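Local coordinates for penicillin-binding protein 1A (Mycobacterium tuberculosis, PDB 5CXW) that polymerises glycan strands with its N-terminal transglycosylase domain and cross-links their peptides with the penicillin-sensitive C-terminal transpeptidase domain, the part to which this chain belongs, at residues Leu315-Val321 and Ile347-Met352; Gln10-Leu15 and His231-Val236; Gly284-Ala289 and Thr359-Phe364; Thr36-Gln42 and Ala73-Tyr78. All coordinates share one frame; numbering follows the deposited sequence.

In the fold
The four contacts spread over the transpeptidase domain. Contact 1 lies nearest its core, packing strand 315-323 of the five-stranded antiparallel sheet on helix 343-356. Contact 4 reaches the same sheet at outer strand 74-78, about 12 Å from contact 1 between centres, and touches it. Contact 2, about 13 Å from contact 4 between centres, joins N-terminal helix 2-19 to strand 233-237 of a separate three-stranded sheet; it spans contact 4 in sequence and bonds to its backbone through 231-232. Contact 3, about 30 Å from contact 2 between centres, ties two surface loops and encloses contact 1 in sequence, touching it where Ser288 packs on Trp348. Together they tie N- and C-terminal elements to the central sheet.

Contact 1 of 4, residues Leu315-Val321 and Ile347-Met352; sequences LSTAVWV and IWKATM
In the central antiparallel sheet of the transpeptidase fold, shared with serine beta-lactamases, Thr317 and Val319 of the middle strand pack against Trp348 and Met352 of helix 343-356. The helix runs nearly antiparallel to the strand, 147° between segment directions, with the axes 8.6 Å apart. Leu315, Thr317, Val319 and Val321 turn their CB atoms to it. Val319 divides its methyls between two neighbouring helix residues: CG1 lies 3.8 Å from Ile347 CG2, while CG2 meets the root of the tryptophan, 3.7 Å from Trp348 CB. Farther along, Val321 CG2 touches Ile347 CD1, the end of the longer isoleucine branch. With CG anti to the backbone N, a chi1 of 174° carries the Trp348 indole toward Thr317, edge first, where CD1 is 3.3 Å from Thr317 O. Its NE1 is hydrogen-bonded to Gly310 O of the adjacent strand 303-312, which helps to fix the rotation of the ring. Met352 CG lies over one face of that indole, toward the rim. The methionine chain then bends at both chi2 and chi3 and runs by Leu315 and Thr317 in the opposite sense. Thr317 OG1 has its hydrogen-bond partner in Ser66 OG, on the other neighbouring strand. The Met352 sulfur rests beside that hydroxyl and also touches a leucine methyl, Leu315 CD2, 3.9 Å from SD, while Met352 CE sits 3.4 Å from Leu315 O.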
loop_
_atom_site.group_PDB
_atom_site.type_symbol
_atom_site.label_atom_id
_atom_site.label_comp_id
_atom_site.label_asym_id
_atom_site.label_seq_id
_atom_site.Cartn_x
_atom_site.Cartn_y
_atom_site.Cartn_z
ATOM N N LEU A 315 -8.012 4.789 -8.722
ATOM C CA LEU A 315 -7.661 5.192 -7.377
ATOM C C LEU A 315 -7.046 4.054 -6.604
ATOM O O LEU A 315 -7.565 2.956 -6.582
ATOM C CB LEU A 315 -8.846 5.779 -6.602
ATOM C CG LEU A 315 -8.437 6.641 -5.408
ATOM C CD1 LEU A 315 -7.757 7.939 -5.849
ATOM C CD2 LEU A 315 -9.727 6.980 -4.668
ATOM N N SER A 316 -5.878 4.333 -6.015
ATOM C CA SER A 316 -5.185 3.375 -5.153
ATOM C C SER A 316 -5.073 3.918 -3.777
ATOM O O SER A 316 -4.539 5.018 -3.578
ATOM C CB SER A 316 -3.758 3.114 -5.686
ATOM O OG SER A 316 -3.066 2.250 -4.758
ATOM N N THR A 317 -5.601 3.182 -2.801
ATOM C CA THR A 317 -5.646 3.665 -1.428
ATOM C C THR A 317 -4.993 2.642 -0.467
ATOM O O THR A 317 -5.301 1.435 -0.494
ATOM C CB THR A 317 -7.090 3.956 -0.971
ATOM O OG1 THR A 317 -7.674 4.963 -1.826
ATOM C CG2 THR A 317 -7.107 4.478 0.488
ATOM N N ALA A 318 -4.078 3.154 0.360
ATOM C CA ALA A 318 -3.457 2.399 1.408
ATOM C C ALA A 318 -3.947 2.929 2.777
ATOM O O ALA A 318 -4.003 4.126 3.006
ATOM C CB ALA A 318 -1.940 2.556 1.349
ATOM N N VAL A 319 -4.250 1.999 3.676
ATOM C CA VAL A 319 -4.659 2.328 5.036
ATOM C C VAL A 319 -3.868 1.471 5.999
ATOM O O VAL A 319 -3.814 0.249 5.885
ATOM C CB VAL A 319 -6.128 2.008 5.292
ATOM C CG1 VAL A 319 -6.529 2.363 6.720
ATOM C CG2 VAL A 319 -7.051 2.738 4.254
ATOM N N TRP A 320 -3.356 2.170 7.015
ATOM C CA TRP A 320 -2.688 1.582 8.183
ATOM C C TRP A 320 -3.445 2.013 9.437
ATOM O O TRP A 320 -3.911 3.136 9.531
ATOM C CB TRP A 320 -1.248 2.060 8.243
ATOM C CG TRP A 320 -0.543 1.803 9.570
ATOM C CD1 TRP A 320 0.160 0.668 9.916
ATOM C CD2 TRP A 320 -0.439 2.687 10.691
ATOM N NE1 TRP A 320 0.693 0.812 11.177
ATOM C CE2 TRP A 320 0.318 2.029 11.685
ATOM C CE3 TRP A 320 -0.906 3.978 10.960
ATOM C CZ2 TRP A 320 0.664 2.646 12.898
ATOM C CZ3 TRP A 320 -0.597 4.565 12.159
ATOM C CH2 TRP A 320 0.198 3.893 13.129
ATOM N N VAL A 321 -3.594 1.064 10.356
ATOM C CA VAL A 321 -4.013 1.339 11.712
ATOM C C VAL A 321 -2.970 0.762 12.658
ATOM O O VAL A 321 -2.477 -0.363 12.484
ATOM C CB VAL A 321 -5.414 0.758 11.995
ATOM C CG1 VAL A 321 -5.808 1.008 13.456
ATOM C CG2 VAL A 321 -6.458 1.336 11.052
ATOM N N ILE A 347 -12.065 1.416 6.902
ATOM C CA ILE A 347 -11.649 2.730 6.485
ATOM C C ILE A 347 -11.386 2.768 4.971
ATOM O O ILE A 347 -11.771 3.715 4.290
ATOM C CB ILE A 347 -10.408 3.188 7.305
ATOM C CG1 ILE A 347 -10.753 3.358 8.792
ATOM C CG2 ILE A 347 -9.759 4.423 6.690
ATOM C CD1 ILE A 347 -9.538 3.452 9.744
ATOM N N TRP A 348 -10.680 1.778 4.482
ATOM C CA TRP A 348 -10.319 1.660 3.045
ATOM C C TRP A 348 -11.621 1.662 2.201
ATOM O O TRP A 348 -11.764 2.422 1.236
ATOM C CB TRP A 348 -9.538 0.361 2.815
ATOM C CG TRP A 348 -9.278 0.121 1.345
ATOM C CD1 TRP A 348 -8.304 0.690 0.575
ATOM C CD2 TRP A 348 -10.027 -0.740 0.462
ATOM N NE1 TRP A 348 -8.416 0.235 -0.738
ATOM C CE2 TRP A 348 -9.439 -0.652 -0.826
ATOM C CE3 TRP A 348 -11.095 -1.617 0.653
ATOM C CZ2 TRP A 348 -9.917 -1.398 -1.940
ATOM C CZ3 TRP A 348 -11.590 -2.347 -0.479
ATOM C CH2 TRP A 348 -11.010 -2.210 -1.736
ATOM N N LYS A 349 -12.555 0.789 2.559
ATOM C CA LYS A 349 -13.811 0.670 1.805
ATOM C C LYS A 349 -14.573 2.001 1.792
ATOM O O LYS A 349 -15.109 2.446 0.755
ATOM C CB LYS A 349 -14.695 -0.452 2.381
ATOM C CG LYS A 349 -16.155 -0.367 1.856
ATOM C CD LYS A 349 -16.958 -1.611 2.163
ATOM C CE LYS A 349 -18.435 -1.324 1.966
ATOM N NZ LYS A 349 -18.773 -1.104 0.522
ATOM N N ALA A 350 -14.682 2.616 2.968
ATOM C CA ALA A 350 -15.427 3.868 3.103
ATOM C C ALA A 350 -14.746 4.989 2.345
ATOM O O ALA A 350 -15.422 5.795 1.668
ATOM C CB ALA A 350 -15.567 4.232 4.554
ATOM N N THR A 351 -13.427 5.016 2.396
ATOM C CA THR A 351 -12.686 6.052 1.667
ATOM C C THR A 351 -12.872 5.853 0.166
ATOM O O THR A 351 -13.130 6.811 -0.595
ATOM C CB THR A 351 -11.199 5.961 2.032
ATOM O OG1 THR A 351 -11.014 6.239 3.450
ATOM C CG2 THR A 351 -10.393 7.020 1.213
ATOM N N MET A 352 -12.722 4.595 -0.274
ATOM C CA MET A 352 -12.838 4.289 -1.716
ATOM C C MET A 352 -14.253 4.593 -2.240
ATOM O O MET A 352 -14.411 5.287 -3.244
ATOM C CB MET A 352 -12.430 2.860 -2.027
ATOM C CG MET A 352 -10.909 2.650 -1.900
ATOM S SD MET A 352 -9.973 3.384 -3.248
ATOM C CE MET A 352 -10.089 2.127 -4.532
#

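Contact 2 of 4, residues Gln10-Leu15 and His231-Val236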
loop_
_atom_site.group_PDB
_atom_site.type_symbol
_atom_site.label_atom_id
_atom_site.label_comp_id
_atom_site.label_asym_id
_atom_site.label_seq_id
_atom_site.Cartn_x
_atom_site.Cartn_y
_atom_site.Cartn_z
ATOM N N GLN A 10 3.700 18.659 3.309
ATOM C CA GLN A 10 4.158 17.943 2.108
ATOM C C GLN A 10 4.199 18.802 0.861
ATOM O O GLN A 10 5.085 18.674 0.033
ATOM C CB GLN A 10 3.299 16.713 1.852
ATOM C CG GLN A 10 3.411 15.608 2.892
ATOM C CD GLN A 10 4.844 15.175 3.030
ATOM O OE1 GLN A 10 5.490 14.869 2.062
ATOM N NE2 GLN A 10 5.361 15.229 4.239
ATOM N N VAL A 11 3.260 19.719 0.729
ATOM C CA VAL A 11 3.282 20.656 -0.369
ATOM C C VAL A 11 4.520 21.566 -0.308
ATOM O O VAL A 11 5.188 21.779 -1.302
ATOM C CB VAL A 11 1.967 21.501 -0.404
ATOM C CG1 VAL A 11 2.059 22.656 -1.433
ATOM C CG2 VAL A 11 0.766 20.653 -0.740
ATOM N N THR A 12 4.812 22.105 0.878
ATOM C CA THR A 12 5.992 22.914 1.076
ATOM C C THR A 12 7.261 22.181 0.724
ATOM O O THR A 12 8.106 22.707 -0.009
ATOM C CB THR A 12 6.107 23.385 2.503
ATOM O OG1 THR A 12 4.977 24.197 2.791
ATOM C CG2 THR A 12 7.378 24.205 2.727
ATOM N N ARG A 13 7.377 20.952 1.205
ATOM C CA ARG A 13 8.538 20.134 0.926
ATOM C C ARG A 13 8.707 19.989 -0.580
ATOM O O ARG A 13 9.801 20.125 -1.105
ATOM C CB ARG A 13 8.362 18.754 1.584
ATOM C CG ARG A 13 9.601 17.881 1.717
ATOM C CD ARG A 13 9.256 16.360 1.839
ATOM N NE ARG A 13 9.269 15.867 0.474
ATOM C CZ ARG A 13 8.235 15.789 -0.387
ATOM N NH1 ARG A 13 6.921 16.020 -0.078
ATOM N NH2 ARG A 13 8.535 15.421 -1.628
ATOM N N GLU A 14 7.623 19.715 -1.276
ATOM C CA GLU A 14 7.705 19.495 -2.738
ATOM C C GLU A 14 8.061 20.800 -3.507
ATOM O O GLU A 14 8.827 20.795 -4.488
ATOM C CB GLU A 14 6.377 18.938 -3.227
ATOM C CG GLU A 14 6.371 18.520 -4.673
ATOM C CD GLU A 14 5.088 17.802 -5.039
ATOM O OE1 GLU A 14 4.662 16.915 -4.279
ATOM O OE2 GLU A 14 4.488 18.063 -6.064
ATOM N N LEU A 15 7.489 21.925 -3.052
ATOM C CA LEU A 15 7.793 23.224 -3.673
ATOM C C LEU A 15 9.280 23.540 -3.494
ATOM O O LEU A 15 9.916 24.003 -4.435
ATOM C CB LEU A 15 6.928 24.353 -3.073
ATOM C CG LEU A 15 5.450 24.258 -3.411
ATOM C CD1 LEU A 15 4.647 25.167 -2.480
ATOM C CD2 LEU A 15 5.189 24.533 -4.883
ATOM N N HIS A 231 2.926 12.936 -6.158
ATOM C CA HIS A 231 3.114 14.391 -5.985
ATOM C C HIS A 231 1.840 15.024 -5.541
ATOM O O HIS A 231 0.730 14.519 -5.803
ATOM C CB HIS A 231 3.602 14.987 -7.304
ATOM C CG HIS A 231 2.635 14.843 -8.400
ATOM N ND1 HIS A 231 2.479 13.661 -9.089
ATOM C CD2 HIS A 231 1.706 15.698 -8.900
ATOM C CE1 HIS A 231 1.529 13.811 -9.992
ATOM N NE2 HIS A 231 1.059 15.040 -9.914
ATOM N N PHE A 232 2.018 16.160 -4.869
ATOM C CA PHE A 232 0.966 16.913 -4.222
ATOM C C PHE A 232 0.648 18.246 -4.948
ATOM O O PHE A 232 -0.384 18.829 -4.697
ATOM C CB PHE A 232 1.393 17.288 -2.780
ATOM C CG PHE A 232 1.511 16.147 -1.826
ATOM C CD1 PHE A 232 2.674 15.355 -1.817
ATOM C CD2 PHE A 232 0.469 15.822 -0.944
ATOM C CE1 PHE A 232 2.788 14.253 -0.950
ATOM C CE2 PHE A 232 0.607 14.739 -0.077
ATOM C CZ PHE A 232 1.762 13.976 -0.079
ATOM N N VAL A 233 1.546 18.697 -5.805
ATOM C CA VAL A 233 1.424 20.006 -6.462
ATOM C C VAL A 233 1.007 19.783 -7.912
ATOM O O VAL A 233 1.689 19.103 -8.696
ATOM C CB VAL A 233 2.715 20.786 -6.412
ATOM C CG1 VAL A 233 2.566 22.048 -7.271
ATOM C CG2 VAL A 233 3.122 21.147 -4.961
ATOM N N GLN A 234 -0.145 20.371 -8.250
ATOM C CA GLN A 234 -0.736 20.360 -9.579
ATOM C C GLN A 234 -0.311 21.572 -10.404
ATOM O O GLN A 234 -0.029 21.450 -11.595
ATOM C CB GLN A 234 -2.260 20.323 -9.468
ATOM C CG GLN A 234 -3.035 20.316 -10.782
ATOM C CD GLN A 234 -2.685 19.094 -11.620
ATOM O OE1 GLN A 234 -2.454 17.974 -11.097
ATOM N NE2 GLN A 234 -2.623 19.285 -12.912
ATOM N N LYS A 235 -0.265 22.741 -9.784
ATOM C CA LYS A 235 0.010 23.968 -10.569
ATOM C C LYS A 235 0.529 25.025 -9.628
ATOM O O LYS A 235 0.200 25.039 -8.428
ATOM C CB LYS A 235 -1.252 24.420 -11.290
ATOM C CG LYS A 235 -1.033 25.592 -12.245
ATOM C CD LYS A 235 -2.291 25.838 -13.077
ATOM C CE LYS A 235 -2.156 26.969 -14.065
ATOM N NZ LYS A 235 -3.489 27.337 -14.610
ATOM N N VAL A 236 1.418 25.885 -10.143
ATOM C CA VAL A 236 1.932 27.003 -9.339
ATOM C C VAL A 236 1.936 28.239 -10.231
ATOM O O VAL A 236 2.443 28.171 -11.347
ATOM C CB VAL A 236 3.383 26.740 -8.888
ATOM C CG1 VAL A 236 3.882 27.885 -8.007
ATOM C CG2 VAL A 236 3.467 25.434 -8.091
HETATM O O HOH W 1 4.336 18.298 -8.828
#
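Glu14 reaches from the N-terminal helix to two consecutive backbone amides, Phe232 N and Val233 N, where the chain enters strand 233-237. OE1 accepts from Phe232 N at 2.8 Å through its syn lone pair, in a nearly straight bond. OE2 takes Val233 N at 3.0 Å from above the carboxylate plane. A chi1 of -173° carries the extended glutamate straight out from the helix to these amides. Close packing backs this grip: Gln10 CB sits over the centre of the Phe232 ring in a CH-pi contact, 3.7 Å from the centroid. Val11 CG1 and Leu15 CD2 both rest against Val233 CG2, and Leu15 CD2 also meets Val236 CG2 at 3.8 Å. The looser side is watery: one water donates to Glu14 OE2 and Val233 O, and exposed Arg13 stays with its own helix, its NH1 weakly bonded to Gln10 OE1. Beyond the pair, Val11 and Leu15 also lean on strand 32-35, Val233 and Val236 on Phe245 of strand 243-246, and the Phe232 ring meets Tyr77 of strand 74-78 edge-to-face.

Contact 3 of 4, residues Gly284-Ala289 and Thr359-Phe364; sequences GGRDSA and TSNETF
Arg286 NH1 meets three acceptors at once, making weak hydrogen bonds to Ser360 O and Thr359 OG1 and donating to a water that also accepts from Glu362 N. It stands in the loop that leads into edge strand 289-296 of the transpeptidase sheet, and its partners belong to the loop that follows helix 343-356. The straighter grip comes from the other terminal nitrogen, Arg286 NH2, which donates to Thr359 O at 2.9 Å with an angle of 154°. Thr359 OG1 is also bonded to Leu356 O near the end of that helix. A bend at chi3 (-60°) turns the guanidinium across Thr359. One face of the group is covered by Asn361, whose OD1 sits 3.2 Å from Arg286 CZ over the centre, where no N-H points at it, so this is packing; the amide plane stands 75° from the guanidinium. The other amide atom, Asn361 ND2, donates to Gly284 O at 2.8 Å, arriving above the carbonyl plane, and the asparagine thereby reaches both Gly284 and Arg286 of the other loop. Farther on, water replaces direct bonds. Glu362 O receives hydrogen bonds from two waters, which join it to Asp287 N and Asp287 O; another connects Asp287 OD2 with Phe364 N. The contact closes on Phe364, whose ring turns its edge to the backbone of Ser288 and brings CZ 3.9 Å from Ala289 CB.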
loop_
_atom_site.group_PDB
_atom_site.type_symbol
_atom_site.label_atom_id
_atom_site.label_comp_id
_atom_site.label_asym_id
_atom_site.label_seq_id
_atom_site.Cartn_x
_atom_site.Cartn_y
_atom_site.Cartn_z
ATOM N N GLY A 284 -21.953 -0.821 -4.740
ATOM C CA GLY A 284 -22.562 -0.729 -6.062
ATOM C C GLY A 284 -21.948 -1.674 -7.082
ATOM O O GLY A 284 -21.961 -1.386 -8.282
ATOM N N GLY A 285 -21.419 -2.804 -6.595
ATOM C CA GLY A 285 -20.773 -3.797 -7.448
ATOM C C GLY A 285 -19.453 -3.397 -8.042
ATOM O O GLY A 285 -18.994 -3.962 -9.036
ATOM N N ARG A 286 -18.832 -2.386 -7.476
ATOM C CA ARG A 286 -17.592 -1.915 -8.051
ATOM C C ARG A 286 -16.465 -2.912 -7.778
ATOM O O ARG A 286 -16.182 -3.206 -6.625
ATOM C CB ARG A 286 -17.265 -0.542 -7.473
ATOM C CG ARG A 286 -16.108 0.139 -8.146
ATOM C CD ARG A 286 -15.747 1.437 -7.476
ATOM N NE ARG A 286 -16.826 2.418 -7.469
ATOM C CZ ARG A 286 -17.058 3.309 -8.444
ATOM N NH1 ARG A 286 -16.315 3.373 -9.529
ATOM N NH2 ARG A 286 -18.013 4.188 -8.282
ATOM N N ASP A 287 -15.789 -3.378 -8.819
ATOM C CA ASP A 287 -14.652 -4.298 -8.660
ATOM C C ASP A 287 -13.466 -3.572 -8.012
ATOM O O ASP A 287 -13.274 -2.361 -8.158
ATOM C CB ASP A 287 -14.156 -4.871 -10.007
ATOM C CG ASP A 287 -15.174 -5.760 -10.708
ATOM O OD1 ASP A 287 -16.171 -6.107 -10.047
ATOM O OD2 ASP A 287 -15.012 -6.062 -11.941
ATOM N N SER A 288 -12.613 -4.346 -7.357
ATOM C CA SER A 288 -11.410 -3.790 -6.782
ATOM C C SER A 288 -10.354 -4.890 -6.693
ATOM O O SER A 288 -10.660 -6.038 -6.914
ATOM C CB SER A 288 -11.668 -3.271 -5.346
ATOM O OG SER A 288 -12.035 -4.317 -4.475
ATOM N N ALA A 289 -9.126 -4.493 -6.355
ATOM C CA ALA A 289 -8.018 -5.402 -6.168
ATOM C C ALA A 289 -7.368 -4.978 -4.881
ATOM O O ALA A 289 -6.981 -3.798 -4.751
ATOM C CB ALA A 289 -7.047 -5.259 -7.361
ATOM N N THR A 359 -18.922 8.079 -9.966
ATOM C CA THR A 359 -18.188 7.642 -11.113
ATOM C C THR A 359 -18.616 6.238 -11.512
ATOM O O THR A 359 -18.962 5.465 -10.687
ATOM C CB THR A 359 -16.684 7.648 -10.886
ATOM O OG1 THR A 359 -16.299 6.577 -10.010
ATOM C CG2 THR A 359 -16.217 9.030 -10.265
ATOM N N SER A 360 -18.582 5.928 -12.799
ATOM C CA SER A 360 -19.007 4.621 -13.272
ATOM C C SER A 360 -18.021 3.543 -12.832
ATOM O O SER A 360 -16.841 3.815 -12.565
ATOM C CB SER A 360 -19.155 4.600 -14.797
ATOM O OG SER A 360 -17.941 4.915 -15.444
ATOM N N ASN A 361 -18.523 2.321 -12.752
ATOM C CA ASN A 361 -17.689 1.187 -12.338
ATOM C C ASN A 361 -16.768 0.752 -13.455
ATOM O O ASN A 361 -17.235 0.417 -14.546
ATOM C CB ASN A 361 -18.544 -0.012 -11.915
ATOM C CG ASN A 361 -19.299 0.241 -10.626
ATOM O OD1 ASN A 361 -19.009 1.181 -9.876
ATOM N ND2 ASN A 361 -20.273 -0.627 -10.346
ATOM N N GLU A 362 -15.469 0.690 -13.157
ATOM C CA GLU A 362 -14.492 0.176 -14.115
ATOM C C GLU A 362 -14.192 -1.306 -13.921
ATOM O O GLU A 362 -14.293 -1.836 -12.825
ATOM C CB GLU A 362 -13.187 0.913 -13.965
ATOM C CG GLU A 362 -13.307 2.358 -14.308
ATOM C CD GLU A 362 -11.982 3.074 -14.213
ATOM O OE1 GLU A 362 -11.485 3.322 -13.101
ATOM O OE2 GLU A 362 -11.422 3.381 -15.296
ATOM N N THR A 363 -13.836 -1.971 -15.011
ATOM C CA THR A 363 -13.412 -3.378 -14.950
ATOM C C THR A 363 -11.926 -3.400 -15.219
ATOM O O THR A 363 -11.362 -2.478 -15.833
ATOM C CB THR A 363 -14.129 -4.241 -15.974
ATOM O OG1 THR A 363 -14.004 -3.631 -17.231
ATOM C CG2 THR A 363 -15.616 -4.246 -15.685
ATOM N N PHE A 364 -11.286 -4.433 -14.701
ATOM C CA PHE A 364 -9.844 -4.537 -14.869
ATOM C C PHE A 364 -9.459 -5.150 -16.220
ATOM O O PHE A 364 -10.232 -5.900 -16.820
ATOM C CB PHE A 364 -9.301 -5.372 -13.708
ATOM C CG PHE A 364 -9.352 -4.676 -12.407
ATOM C CD1 PHE A 364 -8.532 -3.617 -12.186
ATOM C CD2 PHE A 364 -10.153 -5.136 -11.386
ATOM C CE1 PHE A 364 -8.521 -2.954 -10.943
ATOM C CE2 PHE A 364 -10.173 -4.493 -10.144
ATOM C CZ PHE A 364 -9.310 -3.421 -9.902
HETATM O O HOH W 2 -14.307 1.491 -10.663
HETATM O O HOH W 3 -13.038 -0.804 -10.432
HETATM O O HOH W 4 -16.490 -2.664 -11.455
HETATM O O HOH W 5 -12.729 -6.355 -13.283
#

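Contact 4 of 4, residues Thr36-Gln42 and Ala73-Tyr78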
loop_
_atom_site.group_PDB
_atom_site.type_symbol
_atom_site.label_atom_id
_atom_site.label_comp_id
_atom_site.label_asym_id
_atom_site.label_seq_id
_atom_site.Cartn_x
_atom_site.Cartn_y
_atom_site.Cartn_z
ATOM N N THR A 36 -3.068 18.664 -5.599
ATOM C CA THR A 36 -3.712 17.524 -6.245
ATOM C C THR A 36 -4.898 16.960 -5.466
ATOM O O THR A 36 -5.620 16.099 -5.978
ATOM C CB THR A 36 -2.700 16.390 -6.395
ATOM O OG1 THR A 36 -2.077 16.115 -5.136
ATOM C CG2 THR A 36 -1.631 16.702 -7.412
ATOM N N ILE A 37 -5.026 17.368 -4.208
ATOM C CA ILE A 37 -6.038 16.837 -3.342
ATOM C C ILE A 37 -7.439 16.988 -3.982
ATOM O O ILE A 37 -7.770 18.034 -4.549
ATOM C CB ILE A 37 -5.983 17.502 -1.943
ATOM C CG1 ILE A 37 -4.606 17.287 -1.272
ATOM C CG2 ILE A 37 -7.095 16.937 -1.084
ATOM C CD1 ILE A 37 -4.253 15.836 -0.968
ATOM N N ASP A 38 -8.239 15.929 -3.918
ATOM C CA ASP A 38 -9.623 15.947 -4.351
ATOM C C ASP A 38 -10.476 16.082 -3.106
ATOM O O ASP A 38 -10.495 15.184 -2.268
ATOM C CB ASP A 38 -9.939 14.662 -5.113
ATOM C CG ASP A 38 -11.396 14.552 -5.527
ATOM O OD1 ASP A 38 -12.164 15.435 -5.287
ATOM O OD2 ASP A 38 -11.800 13.544 -6.061
ATOM N N PRO A 39 -11.228 17.177 -2.979
ATOM C CA PRO A 39 -11.987 17.344 -1.734
ATOM C C PRO A 39 -12.918 16.220 -1.397
ATOM O O PRO A 39 -13.071 15.877 -0.214
ATOM C CB PRO A 39 -12.798 18.621 -2.011
ATOM C CG PRO A 39 -11.851 19.413 -2.859
ATOM C CD PRO A 39 -11.200 18.424 -3.771
ATOM N N GLN A 40 -13.534 15.645 -2.411
ATOM C CA GLN A 40 -14.463 14.548 -2.200
ATOM C C GLN A 40 -13.723 13.347 -1.619
ATOM O O GLN A 40 -14.266 12.669 -0.701
ATOM C CB GLN A 40 -15.199 14.150 -3.487
ATOM C CG GLN A 40 -16.186 13.005 -3.367
ATOM C CD GLN A 40 -16.934 12.707 -4.641
ATOM O OE1 GLN A 40 -17.345 13.619 -5.375
ATOM N NE2 GLN A 40 -17.208 11.446 -4.885
ATOM N N ALA A 41 -12.521 13.065 -2.140
ATOM C CA ALA A 41 -11.709 11.933 -1.603
ATOM C C ALA A 41 -11.205 12.236 -0.210
ATOM O O ALA A 41 -11.278 11.404 0.719
ATOM C CB ALA A 41 -10.562 11.593 -2.538
ATOM N N GLN A 42 -10.735 13.453 -0.036
ATOM C CA GLN A 42 -10.226 13.883 1.285
ATOM C C GLN A 42 -11.267 13.837 2.345
ATOM O O GLN A 42 -11.000 13.344 3.429
ATOM C CB GLN A 42 -9.603 15.273 1.203
ATOM C CG GLN A 42 -8.840 15.730 2.446
ATOM C CD GLN A 42 -7.612 14.896 2.726
ATOM O OE1 GLN A 42 -6.989 14.366 1.823
ATOM N NE2 GLN A 42 -7.232 14.826 4.003
ATOM N N ALA A 73 -0.899 11.601 -8.868
ATOM C CA ALA A 73 -1.458 12.695 -8.043
ATOM C C ALA A 73 -2.004 12.172 -6.726
ATOM O O ALA A 73 -2.703 11.169 -6.689
ATOM C CB ALA A 73 -2.538 13.414 -8.832
ATOM N N VAL A 74 -1.651 12.836 -5.637
ATOM C CA VAL A 74 -2.196 12.496 -4.348
ATOM C C VAL A 74 -3.580 13.121 -4.195
ATOM O O VAL A 74 -3.746 14.362 -4.127
ATOM C CB VAL A 74 -1.259 12.868 -3.186
ATOM C CG1 VAL A 74 -1.982 12.522 -1.830
ATOM C CG2 VAL A 74 0.101 12.227 -3.299
ATOM N N ARG A 75 -4.593 12.261 -4.119
ATOM C CA ARG A 75 -5.981 12.666 -4.030
ATOM C C ARG A 75 -6.524 12.792 -2.622
ATOM O O ARG A 75 -7.503 13.533 -2.386
ATOM C CB ARG A 75 -6.888 11.726 -4.813
ATOM C CG ARG A 75 -6.530 11.621 -6.281
ATOM C CD ARG A 75 -6.584 12.994 -6.928
ATOM N NE ARG A 75 -6.475 12.885 -8.388
ATOM C CZ ARG A 75 -6.016 13.875 -9.191
ATOM N NH1 ARG A 75 -5.644 15.072 -8.711
ATOM N NH2 ARG A 75 -5.946 13.678 -10.518
ATOM N N ALA A 76 -5.998 11.984 -1.702
ATOM C CA ALA A 76 -6.407 12.045 -0.320
ATOM C C ALA A 76 -5.195 11.686 0.524
ATOM O O ALA A 76 -4.413 10.830 0.159
ATOM C CB ALA A 76 -7.527 11.056 -0.031
ATOM N N TYR A 77 -5.078 12.336 1.658
ATOM C CA TYR A 77 -3.895 12.195 2.521
ATOM C C TYR A 77 -4.274 12.567 3.950
ATOM O O TYR A 77 -4.556 13.760 4.259
ATOM C CB TYR A 77 -2.778 13.135 2.024
ATOM C CG TYR A 77 -1.430 12.966 2.685
ATOM C CD1 TYR A 77 -0.520 12.044 2.200
ATOM C CD2 TYR A 77 -1.069 13.720 3.814
ATOM C CE1 TYR A 77 0.724 11.882 2.767
ATOM C CE2 TYR A 77 0.168 13.570 4.386
ATOM C CZ TYR A 77 1.064 12.646 3.847
ATOM O OH TYR A 77 2.267 12.519 4.418
ATOM N N TYR A 78 -4.322 11.529 4.794
ATOM C CA TYR A 78 -4.566 11.664 6.175
ATOM C C TYR A 78 -3.362 11.076 6.897
ATOM O O TYR A 78 -3.155 9.850 6.873
ATOM C CB TYR A 78 -5.859 10.923 6.567
ATOM C CG TYR A 78 -6.119 11.058 8.075
ATOM C CD1 TYR A 78 -6.782 12.158 8.616
ATOM C CD2 TYR A 78 -5.612 10.118 8.959
ATOM C CE1 TYR A 78 -6.978 12.274 10.000
ATOM C CE2 TYR A 78 -5.793 10.225 10.309
ATOM C CZ TYR A 78 -6.468 11.299 10.832
ATOM O OH TYR A 78 -6.614 11.360 12.212
#
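The turn from Thr36 into helix 39-53 runs against outer strand 74-78 at Arg75 and Ala76, which form a classic beta bulge opposite Ser66; Asp38 N donates to Arg75 O at 2.9 Å. Thr36 OG1 donates to Val74 O at 2.6 Å but is also hydrogen-bonded with His231 O, so its one proton cannot serve both carbonyls fully; its methyl CG2 rests on Ala73 CB. Arg75, bent at chi2 (-58°), places NH1 in the carbonyl plane on a lone pair of Thr36 O, 2.9 Å away and nearly straight. Ala73 CB lies over one guanidinium face. Gln42, bent at chi2, turns its amide to Tyr77: OE1 accepts from Tyr77 N at 2.8 Å on a lone pair, while NE2 donates to Tyr77 O at 2.9 Å. NE2 is also hydrogen-bonded to Glu46, which would help hold the amide. Ala41 CB and Ala76 CB meet at 4.0 Å. Asp38 N-caps the helix, OD1 accepting from Gln40 N. Gln42 thus satisfies both the N-H and C=O of Tyr77 as a neighbouring strand might, though NE2 comes from above the carbonyl, and Arg75, salt-bridged through NH2 to Asp68, links the turn before the helix with the end of strand 60-67.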